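Local coordinates for structural polyprotein, VP2 (Israeli acute paralysis virus, PDB 5CDD) that probably serves as a structural building block of the viral capsid, folded as a picornavirus-like coat protein, at residues A28-L32 / F160-V165; V87-M91 / D125-D129; R106-Q110 / L157-P161; D74-V80 / N130-I136. One frame throughout, in Å; residues are numbered along the deposited sequence.

Two antiparallel sheets facing each other make up the jelly-roll sandwich of this coat protein, and the four contacts sample both of them. Contact 4 pairs strands 68-81 and 131-146 in one sheet; contacts 1, 2 and 3 hang on the other, where strands 155-161 and 90-97 are neighbours. Contacts 1 and 3, centres about 12 Å apart, share F160 and P161, and contact 2 lies about 11 Å from contact 1. Along the chain contact 2 is nested within contact 4 and contact 4 within contact 1, while contact 3 crosses contacts 2 and 4. Contacts 3 and 4, centres about 17 Å apart, meet through L157, so the two sheets pack face to face at that point.

Contact 1: residues A28-L32 / F160-V165; sequences AAKPL and FPITPV. Unlike the reference sequence in segment 28-32: A29 (reference Asn).
L32 and F160 meet where a loop lies against the end of a strand, and the leucine can be followed outward atom by atom. Its CB stays near the backbone, 4.0 Å from P161 O. CG, turned beside the backbone N and anti to the carbonyl carbon (chi1 -67°), is 3.7 Å from that oxygen and 3.9 Å from F160 CB. Of the two methyls, CD2 does most of the touching: it is 3.5 Å from F160 CB and about as near to F160 CG and CD1, approaching the ring obliquely, while CD1 only skirts F160 CB. The two side chains cross at about a right angle.

The backbone of the same residue makes the polar link, L32 N donating to P161 O at 2.8 Å. The same oxygen receives a CA-H...O contact from P31 CA. This is how a long connection of the jelly roll, running between strands 13-18 and 47-51, is held on the end of strand 155-161. The P161 ring in turn packs against the loop backbone, its CB 3.4 Å from K30 O. Farther along, A29 CB touches V165 CG2 at 3.9 Å, although A29, which differs from the reference sequence, is poorly ordered. I162 and T163 also pack on V259 of a neighbouring structural polyprotein chain, while L32 rests on R113 and V116 of helix 113-116.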
loop_
_atom_site.group_PDB
_atom_site.type_symbol
_atom_site.label_atom_id
_atom_site.label_comp_id
_atom_site.label_asym_id
_atom_site.label_seq_id
_atom_site.Cartn_x
_atom_site.Cartn_y
_atom_site.Cartn_z
ATOM N N ALA C 28 -10.197 40.750 -63.965
ATOM C CA ALA C 28 -11.539 40.413 -63.530
ATOM C C ALA C 28 -11.676 38.896 -63.502
ATOM O O ALA C 28 -12.391 38.337 -62.668
ATOM C CB ALA C 28 -12.561 41.012 -64.492
ATOM N N ALA C 29 -10.984 38.236 -64.426
ATOM C CA ALA C 29 -11.021 36.784 -64.521
ATOM C C ALA C 29 -9.665 36.184 -64.162
ATOM O O ALA C 29 -9.508 34.961 -64.166
ATOM C CB ALA C 29 -11.440 36.350 -65.936
ATOM N N LYS C 30 -8.696 37.049 -63.856
ATOM C CA LYS C 30 -7.364 36.636 -63.454
ATOM C C LYS C 30 -7.709 35.459 -62.538
ATOM O O LYS C 30 -8.470 35.628 -61.580
ATOM C CB LYS C 30 -6.625 37.825 -62.826
ATOM C CG LYS C 30 -5.242 38.126 -63.390
ATOM C CD LYS C 30 -4.221 37.064 -62.999
ATOM C CE LYS C 30 -2.998 37.664 -62.306
ATOM N NZ LYS C 30 -1.941 36.641 -62.065
ATOM N N PRO C 31 -7.162 34.257 -62.813
ATOM C CA PRO C 31 -7.470 33.087 -61.985
ATOM C C PRO C 31 -6.263 32.980 -61.054
ATOM O O PRO C 31 -5.180 33.473 -61.364
ATOM C CB PRO C 31 -7.548 31.905 -62.949
ATOM C CG PRO C 31 -6.621 32.329 -64.041
ATOM C CD PRO C 31 -7.009 33.782 -64.260
ATOM N N LEU C 32 -6.474 32.338 -59.911
ATOM C CA LEU C 32 -5.423 32.156 -58.924
ATOM C C LEU C 32 -4.106 31.746 -59.567
ATOM O O LEU C 32 -4.070 30.852 -60.414
ATOM C CB LEU C 32 -5.843 31.097 -57.903
ATOM C CG LEU C 32 -7.016 31.465 -56.997
ATOM C CD1 LEU C 32 -7.421 30.263 -56.171
ATOM C CD2 LEU C 32 -6.624 32.627 -56.102
ATOM N N PHE C 160 -12.166 34.548 -55.183
ATOM C CA PHE C 160 -11.123 34.219 -56.149
ATOM C C PHE C 160 -11.605 33.344 -57.301
ATOM O O PHE C 160 -12.491 32.504 -57.131
ATOM C CB PHE C 160 -9.979 33.479 -55.453
ATOM C CG PHE C 160 -9.302 34.264 -54.369
ATOM C CD1 PHE C 160 -8.459 35.327 -54.681
ATOM C CD2 PHE C 160 -9.475 33.915 -53.032
ATOM C CE1 PHE C 160 -7.794 36.030 -53.676
ATOM C CE2 PHE C 160 -8.817 34.610 -52.022
ATOM C CZ PHE C 160 -7.974 35.670 -52.344
ATOM N N PRO C 161 -11.027 33.539 -58.496
ATOM C CA PRO C 161 -11.399 32.744 -59.671
ATOM C C PRO C 161 -10.445 31.547 -59.744
ATOM O O PRO C 161 -9.251 31.722 -59.988
ATOM C CB PRO C 161 -11.175 33.710 -60.840
ATOM C CG PRO C 161 -11.090 35.078 -60.194
ATOM C CD PRO C 161 -10.369 34.786 -58.917
ATOM N N ILE C 162 -10.954 30.340 -59.517
ATOM C CA ILE C 162 -10.102 29.154 -59.577
ATOM C C ILE C 162 -9.658 28.906 -61.013
ATOM O O ILE C 162 -8.472 28.713 -61.283
ATOM C CB ILE C 162 -10.839 27.901 -59.063
ATOM C CG1 ILE C 162 -11.180 28.068 -57.581
ATOM C CG2 ILE C 162 -9.973 26.665 -59.272
ATOM C CD1 ILE C 162 -11.960 26.908 -56.996
ATOM N N THR C 163 -10.624 28.910 -61.926
ATOM C CA THR C 163 -10.358 28.697 -63.343
ATOM C C THR C 163 -10.771 29.943 -64.110
ATOM O O THR C 163 -11.546 30.758 -63.610
ATOM C CB THR C 163 -11.177 27.520 -63.901
ATOM O OG1 THR C 163 -12.570 27.860 -63.889
ATOM C CG2 THR C 163 -10.957 26.272 -63.066
ATOM N N PRO C 164 -10.256 30.111 -65.337
ATOM C CA PRO C 164 -10.613 31.284 -66.138
ATOM C C PRO C 164 -12.072 31.172 -66.579
ATOM O O PRO C 164 -12.579 30.067 -66.767
ATOM C CB PRO C 164 -9.644 31.197 -67.310
ATOM C CG PRO C 164 -9.497 29.716 -67.496
ATOM C CD PRO C 164 -9.327 29.235 -66.073
ATOM N N VAL C 165 -12.749 32.307 -66.731
ATOM C CA VAL C 165 -14.145 32.285 -67.157
ATOM C C VAL C 165 -14.203 31.897 -68.633
ATOM O O VAL C 165 -13.771 32.654 -69.504
ATOM C CB VAL C 165 -14.813 33.659 -66.968
ATOM C CG1 VAL C 165 -16.290 33.563 -67.297
ATOM C CG2 VAL C 165 -14.618 34.139 -65.539
#

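Contact 2: residues V87-M91 / D125-D129; sequences VAGRM and DFQLD
R90 and D125 form the ionic part of this contact. The arginine reaches the carboxylate side-on, with NH2 2.8 Å and NE 3.2 Å from D125 OD2, so one oxygen takes both donors. That oxygen lies in the guanidinium plane, yet the two flat groups stand 78° apart, and the nitrogens arrive on the anti side of OD2 but tilted 19-25° out of the carboxylate plane. A bend at chi3 turns the otherwise extended arginine chain toward the aspartate. The other oxygen, OD1, accepts from Q127 N in an Asx turn, so the carboxylate is held at both oxygens, by R90 and by Q127 N. Separately, D125 N donates to D129 OD2 at 2.9 Å, fixing the D129 carboxylate.

One backbone hydrogen bond crosses, a nearly straight one from F126 N to G89 O, 3.0 Å long; the side chain of Q127 adds a weak bond from NE2 to V87 O.

Apolar contact centres on F126, whose ring lies directly against the glycine backbone, with CD2 3.5 Å from G89 CA. M91 SD is 3.9 Å from F126 CZ, an oblique Met-aromatic contact, and V87 CG1 stands more loosely off F126 CD2.

R90 and D125 are an antiparallel non-hydrogen-bonded pair where strands 90-97 and 121-125 run side by side at one margin of the four-stranded sheet. A neighbouring structural polyprotein chain reaches the same place, its E200 forming a salt bridge with R90 NH1, while M91 bonds through its backbone to L124 and V87 packs on the loop residues V165, S175 and V177.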
loop_
_atom_site.group_PDB
_atom_site.type_symbol
_atom_site.label_atom_id
_atom_site.label_comp_id
_atom_site.label_asym_id
_atom_site.label_seq_id
_atom_site.Cartn_x
_atom_site.Cartn_y
_atom_site.Cartn_z
ATOM N N VAL C 87 -21.746 30.222 -70.440
ATOM C CA VAL C 87 -20.556 30.623 -69.701
ATOM C C VAL C 87 -20.240 29.628 -68.594
ATOM O O VAL C 87 -21.059 29.393 -67.705
ATOM C CB VAL C 87 -20.721 32.018 -69.072
ATOM C CG1 VAL C 87 -19.435 32.426 -68.368
ATOM C CG2 VAL C 87 -21.076 33.026 -70.141
ATOM N N ALA C 88 -19.048 29.044 -68.658
ATOM C CA ALA C 88 -18.606 28.077 -67.664
ATOM C C ALA C 88 -17.495 28.679 -66.813
ATOM O O ALA C 88 -16.818 29.617 -67.234
ATOM C CB ALA C 88 -18.110 26.812 -68.351
ATOM N N GLY C 89 -17.315 28.136 -65.613
ATOM C CA GLY C 89 -16.285 28.638 -64.722
ATOM C C GLY C 89 -16.569 28.273 -63.280
ATOM O O GLY C 89 -17.701 27.935 -62.931
ATOM N N ARG C 90 -15.541 28.332 -62.440
ATOM C CA ARG C 90 -15.694 28.011 -61.026
ATOM C C ARG C 90 -14.829 28.928 -60.165
ATOM O O ARG C 90 -13.660 29.163 -60.470
ATOM C CB ARG C 90 -15.329 26.547 -60.765
ATOM C CG ARG C 90 -15.503 26.140 -59.317
ATOM C CD ARG C 90 -15.370 24.642 -59.105
ATOM N NE ARG C 90 -16.430 23.887 -59.767
ATOM C CZ ARG C 90 -16.851 22.692 -59.366
ATOM N NH1 ARG C 90 -16.303 22.118 -58.301
ATOM N NH2 ARG C 90 -17.814 22.064 -60.029
ATOM N N MET C 91 -15.413 29.444 -59.087
ATOM C CA MET C 91 -14.698 30.346 -58.189
ATOM C C MET C 91 -14.651 29.817 -56.762
ATOM O O MET C 91 -15.278 28.807 -56.442
ATOM C CB MET C 91 -15.364 31.720 -58.198
ATOM C CG MET C 91 -15.690 32.216 -59.588
ATOM S SD MET C 91 -16.103 33.955 -59.616
ATOM C CE MET C 91 -14.569 34.625 -60.249
ATOM N N ASP C 125 -19.739 26.970 -58.905
ATOM C CA ASP C 125 -19.685 26.602 -60.318
ATOM C C ASP C 125 -20.852 27.284 -61.025
ATOM O O ASP C 125 -22.002 27.132 -60.616
ATOM C CB ASP C 125 -19.793 25.083 -60.482
ATOM C CG ASP C 125 -19.502 24.625 -61.902
ATOM O OD1 ASP C 125 -20.165 25.114 -62.841
ATOM O OD2 ASP C 125 -18.609 23.769 -62.083
ATOM N N PHE C 126 -20.554 28.030 -62.086
ATOM C CA PHE C 126 -21.581 28.752 -62.828
ATOM C C PHE C 126 -22.694 27.896 -63.421
ATOM O O PHE C 126 -23.843 28.330 -63.494
ATOM C CB PHE C 126 -20.946 29.582 -63.946
ATOM C CG PHE C 126 -19.996 30.635 -63.454
ATOM C CD1 PHE C 126 -20.257 31.334 -62.279
ATOM C CD2 PHE C 126 -18.854 30.952 -64.180
ATOM C CE1 PHE C 126 -19.393 32.332 -61.834
ATOM C CE2 PHE C 126 -17.983 31.950 -63.746
ATOM C CZ PHE C 126 -18.254 32.642 -62.570
ATOM N N GLN C 127 -22.358 26.682 -63.840
ATOM C CA GLN C 127 -23.351 25.801 -64.438
ATOM C C GLN C 127 -23.943 24.777 -63.473
ATOM O O GLN C 127 -24.725 23.920 -63.880
ATOM C CB GLN C 127 -22.742 25.078 -65.643
ATOM C CG GLN C 127 -23.398 25.419 -66.977
ATOM C CD GLN C 127 -23.355 26.904 -67.297
ATOM O OE1 GLN C 127 -24.000 27.716 -66.632
ATOM N NE2 GLN C 127 -22.588 27.264 -68.317
ATOM N N LEU C 128 -23.583 24.868 -62.198
ATOM C CA LEU C 128 -24.092 23.922 -61.210
ATOM C C LEU C 128 -24.828 24.574 -60.049
ATOM O O LEU C 128 -25.891 24.109 -59.643
ATOM C CB LEU C 128 -22.951 23.070 -60.653
ATOM C CG LEU C 128 -22.303 22.046 -61.586
ATOM C CD1 LEU C 128 -21.147 21.372 -60.871
ATOM C CD2 LEU C 128 -23.333 21.018 -62.018
ATOM N N ASP C 129 -24.260 25.650 -59.516
ATOM C CA ASP C 129 -24.855 26.340 -58.377
ATOM C C ASP C 129 -25.673 27.569 -58.747
ATOM O O ASP C 129 -25.264 28.374 -59.582
ATOM C CB ASP C 129 -23.754 26.751 -57.393
ATOM C CG ASP C 129 -22.884 25.583 -56.969
ATOM O OD1 ASP C 129 -23.414 24.639 -56.344
ATOM O OD2 ASP C 129 -21.670 25.606 -57.265
#

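Contact 3: residues R106-Q110 / L157-P161; sequences RSVLQ and LYLFP
V108 and L109 press their methyl groups against Y158 and F160, two aromatic residues projecting from the same side of strand 155-161. The tight part is a small apolar cluster. V108 CG1 lies 3.5 Å from Y158 CE2 and nearly as close to CD2, meeting the ring obliquely as the two side chains slide past each other in opposite directions. With chi1 at 60°, that methyl sits between the backbone N and the carbonyl carbon, while CG2 is turned to F160.

Both methyls of L109 reach the tyrosine, and CD2 meets the phenylalanine as well. CD2 lies at the edge of the F160 ring, in its plane, 3.5 Å from F160 CZ, and also stands 4.3 Å above the plane of Y158, offset toward the rim; the leucine crosses the tyrosine at about a right angle and the phenylalanine obliquely. CD1 touches the tyrosine at its far end, 3.8 Å from Y158 OH.

V108 CG2 makes the longer contact, 4.2 Å from F160 CE2. The solvent side is at L109, the only one of the four touching residues that is partly exposed. The backbones remain well separated: even the nearest CA atoms, those of V108 and Y158, are 9.2 Å apart. Side chains alone bridge the gap.

Around the cluster, D99 binds S107 OG and V108 N and weakly Y158 OH. V116 of helix 113-116 packs on V108 and F160, and strands 47-51 and 90-97 flank strand 155-161 in the sheet.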
loop_
_atom_site.group_PDB
_atom_site.type_symbol
_atom_site.label_atom_id
_atom_site.label_comp_id
_atom_site.label_asym_id
_atom_site.label_seq_id
_atom_site.Cartn_x
_atom_site.Cartn_y
_atom_site.Cartn_z
ATOM N N ARG C 106 1.987 35.494 -43.991
ATOM C CA ARG C 106 0.863 34.719 -43.473
ATOM C C ARG C 106 -0.489 35.133 -44.049
ATOM O O ARG C 106 -1.535 34.666 -43.591
ATOM C CB ARG C 106 0.831 34.830 -41.947
ATOM C CG ARG C 106 2.085 34.298 -41.270
ATOM C CD ARG C 106 2.132 34.669 -39.798
ATOM N NE ARG C 106 3.343 34.178 -39.144
ATOM C CZ ARG C 106 3.559 32.908 -38.812
ATOM N NH1 ARG C 106 2.641 31.985 -39.067
ATOM N NH2 ARG C 106 4.696 32.559 -38.229
ATOM N N SER C 107 -0.467 36.006 -45.054
ATOM C CA SER C 107 -1.692 36.472 -45.698
ATOM C C SER C 107 -2.121 35.506 -46.796
ATOM O O SER C 107 -1.289 34.835 -47.405
ATOM C CB SER C 107 -1.481 37.863 -46.299
ATOM O OG SER C 107 -2.641 38.292 -46.991
ATOM N N VAL C 108 -3.424 35.440 -47.045
ATOM C CA VAL C 108 -3.961 34.547 -48.066
ATOM C C VAL C 108 -3.545 34.984 -49.469
ATOM O O VAL C 108 -3.474 34.167 -50.387
ATOM C CB VAL C 108 -5.508 34.486 -47.994
ATOM C CG1 VAL C 108 -6.098 35.866 -48.218
ATOM C CG2 VAL C 108 -6.042 33.505 -49.021
ATOM N N LEU C 109 -3.260 36.272 -49.625
ATOM C CA LEU C 109 -2.859 36.821 -50.918
ATOM C C LEU C 109 -1.371 36.619 -51.202
ATOM O O LEU C 109 -0.905 36.876 -52.311
ATOM C CB LEU C 109 -3.194 38.315 -50.972
ATOM C CG LEU C 109 -4.659 38.687 -50.730
ATOM C CD1 LEU C 109 -4.806 40.195 -50.682
ATOM C CD2 LEU C 109 -5.529 38.097 -51.829
ATOM N N GLN C 110 -0.633 36.151 -50.201
ATOM C CA GLN C 110 0.801 35.934 -50.345
ATOM C C GLN C 110 1.175 34.460 -50.407
ATOM O O GLN C 110 2.304 34.094 -50.081
ATOM C CB GLN C 110 1.546 36.586 -49.181
ATOM C CG GLN C 110 1.332 38.081 -49.061
ATOM C CD GLN C 110 1.840 38.833 -50.269
ATOM O OE1 GLN C 110 3.018 38.746 -50.617
ATOM N NE2 GLN C 110 0.954 39.578 -50.916
ATOM N N LEU C 157 -13.010 38.916 -46.317
ATOM C CA LEU C 157 -13.674 37.987 -47.220
ATOM C C LEU C 157 -13.162 38.209 -48.641
ATOM O O LEU C 157 -13.041 39.347 -49.092
ATOM C CB LEU C 157 -15.189 38.191 -47.167
ATOM C CG LEU C 157 -16.038 37.214 -47.981
ATOM C CD1 LEU C 157 -15.723 35.785 -47.566
ATOM C CD2 LEU C 157 -17.508 37.522 -47.766
ATOM N N TYR C 158 -12.865 37.119 -49.341
ATOM C CA TYR C 158 -12.345 37.202 -50.702
ATOM C C TYR C 158 -13.081 36.295 -51.686
ATOM O O TYR C 158 -13.590 35.236 -51.315
ATOM C CB TYR C 158 -10.858 36.833 -50.712
ATOM C CG TYR C 158 -9.954 37.799 -49.975
ATOM C CD1 TYR C 158 -9.671 39.058 -50.502
ATOM C CD2 TYR C 158 -9.377 37.452 -48.753
ATOM C CE1 TYR C 158 -8.835 39.950 -49.832
ATOM C CE2 TYR C 158 -8.541 38.336 -48.072
ATOM C CZ TYR C 158 -8.274 39.583 -48.618
ATOM O OH TYR C 158 -7.449 40.466 -47.954
ATOM N N LEU C 159 -13.129 36.724 -52.946
ATOM C CA LEU C 159 -13.761 35.957 -54.016
ATOM C C LEU C 159 -12.706 35.760 -55.105
ATOM O O LEU C 159 -12.385 36.689 -55.849
ATOM C CB LEU C 159 -14.968 36.706 -54.584
ATOM C CG LEU C 159 -15.723 35.993 -55.710
ATOM C CD1 LEU C 159 -16.233 34.644 -55.228
ATOM C CD2 LEU C 159 -16.877 36.861 -56.176
ATOM N N PHE C 160 -12.166 34.548 -55.183
ATOM C CA PHE C 160 -11.123 34.219 -56.149
ATOM C C PHE C 160 -11.605 33.344 -57.301
ATOM O O PHE C 160 -12.491 32.504 -57.131
ATOM C CB PHE C 160 -9.979 33.479 -55.453
ATOM C CG PHE C 160 -9.302 34.264 -54.369
ATOM C CD1 PHE C 160 -8.459 35.327 -54.681
ATOM C CD2 PHE C 160 -9.475 33.915 -53.032
ATOM C CE1 PHE C 160 -7.794 36.030 -53.676
ATOM C CE2 PHE C 160 -8.817 34.610 -52.022
ATOM C CZ PHE C 160 -7.974 35.670 -52.344
ATOM N N PRO C 161 -11.027 33.539 -58.496
ATOM C CA PRO C 161 -11.399 32.744 -59.671
ATOM C C PRO C 161 -10.445 31.547 -59.744
ATOM O O PRO C 161 -9.251 31.722 -59.988
ATOM C CB PRO C 161 -11.175 33.710 -60.840
ATOM C CG PRO C 161 -11.090 35.078 -60.194
ATOM C CD PRO C 161 -10.369 34.786 -58.917
#

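Contact 4: residues D74-V80 / N130-I136; sequences DVQVKLV and NSVEMTI
Two neighbouring strands of one sheet of the jelly-roll sandwich, 68-81 and 131-146, pair here; their short segments run antiparallel, 169° apart, with axes 4.6 Å from each other at closest. The register is regular: V75 with I136, V77 with M134 and L79 with V132 are hydrogen-bonded pairs, alternating with non-hydrogen-bonded pairs such as K78 with E133. V77 and M134 exchange bonds both ways, N to O at 2.9 Å from V77 and 2.8 Å from M134.

The two faces differ. V75, V77, L79, V132, M134 and I136 turn inward to the core, where V77 meets L157 and L93 of the opposite sheet and L79 CB lies 3.9 Å from V132 CG2. On the other face are Q76, K78, V80, S131, E133 and T135. K78 runs extended, all its torsions near 180°, and crosses E133 obliquely with its CG 3.7 Å from E133 CG; K78 NZ stays 4.6 Å from E133 OE2. Q76 lies alongside T135, pointing the same way, with OE1 bound to S186 of strand 179-186. Q76 NE2 points at T135 OG1, but the modelled 2.5 Å is too short for the detail of this bond to be trusted.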
loop_
_atom_site.group_PDB
_atom_site.type_symbol
_atom_site.label_atom_id
_atom_site.label_comp_id
_atom_site.label_asym_id
_atom_site.label_seq_id
_atom_site.Cartn_x
_atom_site.Cartn_y
_atom_site.Cartn_z
ATOM N N ASP C 74 -21.722 36.485 -35.869
ATOM C CA ASP C 74 -21.184 35.701 -36.971
ATOM C C ASP C 74 -21.719 36.375 -38.226
ATOM O O ASP C 74 -22.851 36.858 -38.239
ATOM C CB ASP C 74 -21.690 34.252 -36.942
ATOM C CG ASP C 74 -21.377 33.540 -35.640
ATOM O OD1 ASP C 74 -20.267 33.729 -35.097
ATOM O OD2 ASP C 74 -22.243 32.773 -35.171
ATOM N N VAL C 75 -20.911 36.417 -39.277
ATOM C CA VAL C 75 -21.342 37.032 -40.523
ATOM C C VAL C 75 -21.869 35.965 -41.468
ATOM O O VAL C 75 -21.199 34.968 -41.738
ATOM C CB VAL C 75 -20.190 37.793 -41.205
ATOM C CG1 VAL C 75 -20.641 38.312 -42.561
ATOM C CG2 VAL C 75 -19.741 38.946 -40.320
ATOM N N GLN C 76 -23.082 36.181 -41.961
ATOM C CA GLN C 76 -23.717 35.249 -42.878
ATOM C C GLN C 76 -23.561 35.780 -44.300
ATOM O O GLN C 76 -23.829 36.952 -44.563
ATOM C CB GLN C 76 -25.199 35.122 -42.536
ATOM C CG GLN C 76 -25.723 33.703 -42.554
ATOM C CD GLN C 76 -25.123 32.856 -41.457
ATOM O OE1 GLN C 76 -25.218 33.191 -40.275
ATOM N NE2 GLN C 76 -24.500 31.750 -41.840
ATOM N N VAL C 77 -23.124 34.918 -45.213
ATOM C CA VAL C 77 -22.928 35.321 -46.600
ATOM C C VAL C 77 -23.650 34.397 -47.571
ATOM O O VAL C 77 -23.677 33.179 -47.384
ATOM C CB VAL C 77 -21.430 35.334 -46.973
ATOM C CG1 VAL C 77 -21.256 35.800 -48.407
ATOM C CG2 VAL C 77 -20.664 36.238 -46.023
ATOM N N LYS C 78 -24.237 34.986 -48.607
ATOM C CA LYS C 78 -24.945 34.218 -49.621
ATOM C C LYS C 78 -24.732 34.829 -50.998
ATOM O O LYS C 78 -24.937 36.027 -51.196
ATOM C CB LYS C 78 -26.442 34.163 -49.317
ATOM C CG LYS C 78 -27.228 33.349 -50.331
ATOM C CD LYS C 78 -28.674 33.180 -49.918
ATOM C CE LYS C 78 -29.408 32.262 -50.882
ATOM N NZ LYS C 78 -30.812 32.008 -50.452
ATOM N N LEU C 79 -24.310 33.999 -51.945
ATOM C CA LEU C 79 -24.081 34.455 -53.307
ATOM C C LEU C 79 -25.156 33.878 -54.213
ATOM O O LEU C 79 -25.296 32.662 -54.317
ATOM C CB LEU C 79 -22.710 33.996 -53.808
ATOM C CG LEU C 79 -21.462 34.420 -53.035
ATOM C CD1 LEU C 79 -20.231 33.911 -53.764
ATOM C CD2 LEU C 79 -21.412 35.930 -52.905
ATOM N N VAL C 80 -25.924 34.752 -54.854
ATOM C CA VAL C 80 -26.966 34.307 -55.768
ATOM C C VAL C 80 -26.433 34.471 -57.185
ATOM O O VAL C 80 -26.211 35.587 -57.658
ATOM C CB VAL C 80 -28.257 35.126 -55.606
ATOM C CG1 VAL C 80 -29.302 34.643 -56.596
ATOM C CG2 VAL C 80 -28.776 34.991 -54.182
ATOM N N ASN C 130 -26.837 27.703 -58.118
ATOM C CA ASN C 130 -27.704 28.852 -58.345
ATOM C C ASN C 130 -27.420 29.848 -57.232
ATOM O O ASN C 130 -27.740 31.032 -57.336
ATOM C CB ASN C 130 -29.176 28.436 -58.311
ATOM C CG ASN C 130 -29.592 27.657 -59.545
ATOM O OD1 ASN C 130 -30.730 27.201 -59.648
ATOM N ND2 ASN C 130 -28.672 27.506 -60.492
ATOM N N SER C 131 -26.811 29.342 -56.164
ATOM C CA SER C 131 -26.449 30.148 -55.006
ATOM C C SER C 131 -25.682 29.290 -54.012
ATOM O O SER C 131 -25.856 28.071 -53.962
ATOM C CB SER C 131 -27.698 30.711 -54.322
ATOM O OG SER C 131 -28.420 29.685 -53.664
ATOM N N VAL C 132 -24.827 29.934 -53.226
ATOM C CA VAL C 132 -24.036 29.243 -52.218
ATOM C C VAL C 132 -23.981 30.091 -50.953
ATOM O O VAL C 132 -23.843 31.311 -51.019
ATOM C CB VAL C 132 -22.595 28.975 -52.712
ATOM C CG1 VAL C 132 -22.619 28.011 -53.885
ATOM C CG2 VAL C 132 -21.928 30.281 -53.116
ATOM N N GLU C 133 -24.108 29.440 -49.801
ATOM C CA GLU C 133 -24.070 30.142 -48.524
ATOM C C GLU C 133 -22.818 29.796 -47.735
ATOM O O GLU C 133 -22.187 28.764 -47.962
ATOM C CB GLU C 133 -25.308 29.807 -47.690
ATOM C CG GLU C 133 -26.590 30.418 -48.215
ATOM C CD GLU C 133 -27.774 30.137 -47.313
ATOM O OE1 GLU C 133 -28.150 28.952 -47.179
ATOM O OE2 GLU C 133 -28.324 31.100 -46.734
ATOM N N MET C 134 -22.470 30.667 -46.797
ATOM C CA MET C 134 -21.289 30.469 -45.976
ATOM C C MET C 134 -21.439 31.230 -44.664
ATOM O O MET C 134 -22.033 32.307 -44.629
ATOM C CB MET C 134 -20.060 30.970 -46.732
ATOM C CG MET C 134 -18.757 30.831 -45.982
ATOM S SD MET C 134 -17.392 31.597 -46.872
ATOM C CE MET C 134 -17.460 33.249 -46.203
ATOM N N THR C 135 -20.908 30.663 -43.587
ATOM C CA THR C 135 -20.979 31.303 -42.279
ATOM C C THR C 135 -19.578 31.643 -41.794
ATOM O O THR C 135 -18.656 30.838 -41.925
ATOM C CB THR C 135 -21.630 30.384 -41.227
ATOM O OG1 THR C 135 -22.885 29.901 -41.716
ATOM C CG2 THR C 135 -21.859 31.147 -39.931
ATOM N N ILE C 136 -19.420 32.836 -41.239
ATOM C CA ILE C 136 -18.129 33.260 -40.723
ATOM C C ILE C 136 -18.240 33.461 -39.215
ATOM O O ILE C 136 -18.680 34.511 -38.746
ATOM C CB ILE C 136 -17.667 34.572 -41.378
ATOM C CG1 ILE C 136 -17.527 34.371 -42.886
ATOM C CG2 ILE C 136 -16.342 35.015 -40.776
ATOM C CD1 ILE C 136 -17.100 35.617 -43.631
#